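Local coordinates for protein polyisoprenyl-teichoic acid--peptidoglycan teichoic acid transferase TagV (Bacillus subtilis, PDB 6UF3) that belongs to the LytR-CpsA-Psr family of bacterial cell-envelope proteins, at residues P87-D95 with N194-E203. Residues are numbered along the deposited sequence; the frame is centred on the assembly and turned at random.
Sequences PIDKYVTVD and NVETNIRITE
N198 lays its side-chain amide against the ring of Y91, the two planes only 14° apart. The stack is offset: OD1 sits over one ring face toward the rim, and CG of N198 comes 3.5 Å from CE2 of Y91. With chi1 at 69°, CG of N198 stands between the backbone N and the carbonyl carbon, and the amide faces strand 90-94. There it does the work of a peptide group. OD1 accepts from Y91 N at 2.9 Å, with the donor tilted from the carbonyl plane. ND2 donates to D89 O at 3.2 Å, in plane and on a lone pair.

K90 leaves the strand beside this amide. Its chain bends at chi2 (-65°), and CB and CG cross CG1 of I199 at a slant. NZ then donates to N198 O at 2.9 Å and forms a salt bridge with E203. OE1 and OE2 of E203 both use their syn lone pairs, each 3.0 Å from K90 NZ. OE1 also accepts from R200 N on its anti side, at the start of helix 201-210.

T197 OG1 donates to Y91 O at 2.7 Å and accepts from I199 N, an ST turn. Regular antiparallel pairing is confined to T93 with E196, a hydrogen-bonded pair, and V92 with T197, a non-hydrogen-bonded one. V92 CG2 meets I199 CD1 on the T197 side. On the other face E196 runs alongside T93, and its carboxylate forms a salt bridge with K73. Water 1 joins D95 N to N194 O beyond the pairing.

Strand 196-197 is thus added at the edge of the mixed sheet, next to strand 90-94. From T197 onward, side-chain groups take over the bonding: the T197 hydroxyl, the N198 amide and the K90 ammonium in turn carry the link to the helix start. The positive charge of K90 probably helps keep E203 ionised.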
loop_
_atom_site.group_PDB
_atom_site.type_symbol
_atom_site.label_atom_id
_atom_site.label_comp_id
_atom_site.label_asym_id
_atom_site.label_seq_id
_atom_site.Cartn_x
_atom_site.Cartn_y
_atom_site.Cartn_z
ATOM N N PRO A 87 -15.927 -1.014 -1.662
ATOM C CA PRO A 87 -15.408 -1.839 -2.752
ATOM C C PRO A 87 -13.966 -1.479 -3.063
ATOM O O PRO A 87 -13.551 -0.323 -2.951
ATOM C CB PRO A 87 -16.338 -1.503 -3.924
ATOM C CG PRO A 87 -16.894 -0.178 -3.607
ATOM C CD PRO A 87 -16.928 -0.036 -2.120
ATOM N N ILE A 88 -13.202 -2.489 -3.474
ATOM C CA ILE A 88 -11.820 -2.318 -3.913
ATOM C C ILE A 88 -11.834 -2.539 -5.424
ATOM O O ILE A 88 -11.927 -3.672 -5.908
ATOM C CB ILE A 88 -10.848 -3.283 -3.212
ATOM C CG1 ILE A 88 -10.664 -2.929 -1.730
ATOM C CG2 ILE A 88 -9.489 -3.324 -3.947
ATOM C CD1 ILE A 88 -10.138 -1.508 -1.471
ATOM N N ASP A 89 -11.763 -1.454 -6.188
ATOM C CA ASP A 89 -11.940 -1.578 -7.630
ATOM C C ASP A 89 -10.682 -2.086 -8.324
ATOM O O ASP A 89 -10.768 -2.902 -9.252
ATOM C CB ASP A 89 -12.367 -0.218 -8.200
ATOM C CG ASP A 89 -13.626 0.307 -7.530
ATOM O OD1 ASP A 89 -14.714 -0.273 -7.755
ATOM O OD2 ASP A 89 -13.525 1.265 -6.740
ATOM N N LYS A 90 -9.514 -1.601 -7.909
ATOM C CA LYS A 90 -8.249 -1.914 -8.558
ATOM C C LYS A 90 -7.276 -2.460 -7.528
ATOM O O LYS A 90 -7.351 -2.128 -6.343
ATOM C CB LYS A 90 -7.618 -0.664 -9.233
ATOM C CG LYS A 90 -8.472 -0.069 -10.325
ATOM C CD LYS A 90 -8.606 -1.053 -11.500
ATOM C CE LYS A 90 -9.223 -0.371 -12.710
ATOM N NZ LYS A 90 -9.329 -1.243 -13.919
ATOM N N TYR A 91 -6.346 -3.289 -7.992
ATOM C CA TYR A 91 -5.309 -3.825 -7.128
ATOM C C TYR A 91 -3.966 -3.725 -7.834
ATOM O O TYR A 91 -3.878 -3.762 -9.065
ATOM C CB TYR A 91 -5.584 -5.297 -6.711
ATOM C CG TYR A 91 -5.693 -6.244 -7.879
ATOM C CD1 TYR A 91 -4.567 -6.856 -8.415
ATOM C CD2 TYR A 91 -6.923 -6.509 -8.459
ATOM C CE1 TYR A 91 -4.669 -7.709 -9.498
ATOM C CE2 TYR A 91 -7.033 -7.365 -9.534
ATOM C CZ TYR A 91 -5.908 -7.950 -10.050
ATOM O OH TYR A 91 -6.034 -8.792 -11.124
ATOM N N VAL A 92 -2.926 -3.579 -7.022
ATOM C CA VAL A 92 -1.538 -3.609 -7.463
ATOM C C VAL A 92 -0.793 -4.489 -6.471
ATOM O O VAL A 92 -0.803 -4.200 -5.272
ATOM C CB VAL A 92 -0.909 -2.206 -7.491
ATOM C CG1 VAL A 92 0.582 -2.301 -7.814
ATOM C CG2 VAL A 92 -1.634 -1.314 -8.488
ATOM N N THR A 93 -0.163 -5.556 -6.947
ATOM C CA THR A 93 0.658 -6.409 -6.095
ATOM C C THR A 93 2.103 -6.309 -6.557
ATOM O O THR A 93 2.374 -6.324 -7.763
ATOM C CB THR A 93 0.214 -7.880 -6.136
ATOM O OG1 THR A 93 -1.192 -7.981 -5.890
ATOM C CG2 THR A 93 0.955 -8.695 -5.076
ATOM N N VAL A 94 3.029 -6.217 -5.608
ATOM C CA VAL A 94 4.445 -6.210 -5.956
ATOM C C VAL A 94 5.220 -7.048 -4.946
ATOM O O VAL A 94 4.966 -6.971 -3.737
ATOM C CB VAL A 94 4.972 -4.762 -6.062
ATOM C CG1 VAL A 94 5.176 -4.094 -4.690
ATOM C CG2 VAL A 94 6.198 -4.722 -6.898
ATOM N N ASP A 95 6.128 -7.904 -5.447
ATOM C CA ASP A 95 7.040 -8.626 -4.572
ATOM C C ASP A 95 8.347 -7.829 -4.518
ATOM O O ASP A 95 8.419 -6.696 -5.019
ATOM C CB ASP A 95 7.185 -10.108 -4.989
ATOM C CG ASP A 95 7.984 -10.313 -6.263
ATOM O OD1 ASP A 95 8.243 -9.329 -6.989
ATOM O OD2 ASP A 95 8.337 -11.487 -6.523
ATOM N N ASN A 194 6.395 -5.665 -14.183
ATOM C CA ASN A 194 6.646 -6.688 -13.174
ATOM C C ASN A 194 5.794 -6.483 -11.919
ATOM O O ASN A 194 6.196 -6.858 -10.816
ATOM C CB ASN A 194 8.139 -6.753 -12.845
ATOM C CG ASN A 194 8.968 -7.339 -13.998
ATOM O OD1 ASN A 194 8.684 -8.436 -14.490
ATOM N ND2 ASN A 194 9.987 -6.601 -14.436
ATOM N N VAL A 195 4.605 -5.905 -12.080
ATOM C CA VAL A 195 3.610 -5.839 -11.020
ATOM C C VAL A 195 2.368 -6.579 -11.496
ATOM O O VAL A 195 2.057 -6.608 -12.693
ATOM C CB VAL A 195 3.266 -4.384 -10.618
ATOM C CG1 VAL A 195 4.527 -3.551 -10.528
ATOM C CG2 VAL A 195 2.299 -3.756 -11.608
ATOM N N GLU A 196 1.668 -7.195 -10.552
ATOM C CA GLU A 196 0.384 -7.821 -10.827
ATOM C C GLU A 196 -0.702 -6.770 -10.618
ATOM O O GLU A 196 -0.781 -6.171 -9.540
ATOM C CB GLU A 196 0.173 -9.023 -9.913
ATOM C CG GLU A 196 -0.930 -9.949 -10.348
ATOM C CD GLU A 196 -1.134 -11.083 -9.368
ATOM O OE1 GLU A 196 -0.713 -10.944 -8.201
ATOM O OE2 GLU A 196 -1.712 -12.111 -9.768
ATOM N N THR A 197 -1.525 -6.533 -11.640
ATOM C CA THR A 197 -2.495 -5.443 -11.532
ATOM C C THR A 197 -3.590 -5.586 -12.579
ATOM O O THR A 197 -3.382 -6.176 -13.644
ATOM C CB THR A 197 -1.815 -4.081 -11.689
ATOM O OG1 THR A 197 -2.760 -3.027 -11.435
ATOM C CG2 THR A 197 -1.252 -3.923 -13.108
ATOM N N ASN A 198 -4.760 -5.024 -12.261
ATOM C CA ASN A 198 -5.839 -4.866 -13.225
ATOM C C ASN A 198 -6.008 -3.416 -13.664
ATOM O O ASN A 198 -7.041 -3.069 -14.242
ATOM C CB ASN A 198 -7.160 -5.411 -12.672
ATOM C CG ASN A 198 -7.710 -4.583 -11.527
ATOM O OD1 ASN A 198 -6.969 -3.918 -10.802
ATOM N ND2 ASN A 198 -9.025 -4.647 -11.337
ATOM N N ILE A 199 -5.013 -2.570 -13.401
ATOM C CA ILE A 199 -4.960 -1.224 -13.957
ATOM C C ILE A 199 -4.295 -1.323 -15.319
ATOM O O ILE A 199 -3.193 -1.864 -15.431
ATOM C CB ILE A 199 -4.181 -0.268 -13.043
ATOM C CG1 ILE A 199 -4.821 -0.227 -11.655
ATOM C CG2 ILE A 199 -4.113 1.137 -13.675
ATOM C CD1 ILE A 199 -4.049 0.677 -10.685
ATOM N N ARG A 200 -4.960 -0.810 -16.346
ATOM C CA ARG A 200 -4.421 -0.836 -17.694
ATOM C C ARG A 200 -3.537 0.378 -17.923
ATOM O O ARG A 200 -3.607 1.370 -17.197
ATOM C CB ARG A 200 -5.544 -0.872 -18.728
ATOM C CG ARG A 200 -6.025 -2.272 -19.038
ATOM C CD ARG A 200 -7.533 -2.365 -18.979
ATOM N NE ARG A 200 -7.996 -3.724 -19.246
ATOM C CZ ARG A 200 -9.164 -4.023 -19.804
ATOM N NH1 ARG A 200 -9.501 -5.291 -20.009
ATOM N NH2 ARG A 200 -9.997 -3.052 -20.159
ATOM N N ILE A 201 -2.671 0.271 -18.927
ATOM C CA ILE A 201 -1.771 1.378 -19.240
ATOM C C ILE A 201 -2.565 2.644 -19.541
ATOM O O ILE A 201 -2.247 3.727 -19.035
ATOM C CB ILE A 201 -0.845 0.990 -20.404
ATOM C CG1 ILE A 201 0.219 0.002 -19.922
ATOM C CG2 ILE A 201 -0.218 2.232 -21.025
ATOM C CD1 ILE A 201 1.113 0.541 -18.821
ATOM N N THR A 202 -3.629 2.518 -20.340
ATOM C CA THR A 202 -4.446 3.677 -20.686
ATOM C C THR A 202 -5.080 4.299 -19.448
ATOM O O THR A 202 -5.171 5.527 -19.338
ATOM C CB THR A 202 -5.524 3.283 -21.695
ATOM O OG1 THR A 202 -6.207 2.113 -21.224
ATOM C CG2 THR A 202 -4.905 2.986 -23.042
ATOM N N GLU A 203 -5.513 3.471 -18.494
ATOM C CA GLU A 203 -6.075 4.014 -17.262
ATOM C C GLU A 203 -5.023 4.765 -16.465
ATOM O O GLU A 203 -5.305 5.824 -15.887
ATOM C CB GLU A 203 -6.669 2.893 -16.415
ATOM C CG GLU A 203 -7.865 2.230 -17.036
ATOM C CD GLU A 203 -8.326 1.045 -16.207
ATOM O OE1 GLU A 203 -7.451 0.322 -15.688
ATOM O OE2 GLU A 203 -9.551 0.855 -16.067
HETATM O O HOH W 1 5.774 -8.228 -8.582
#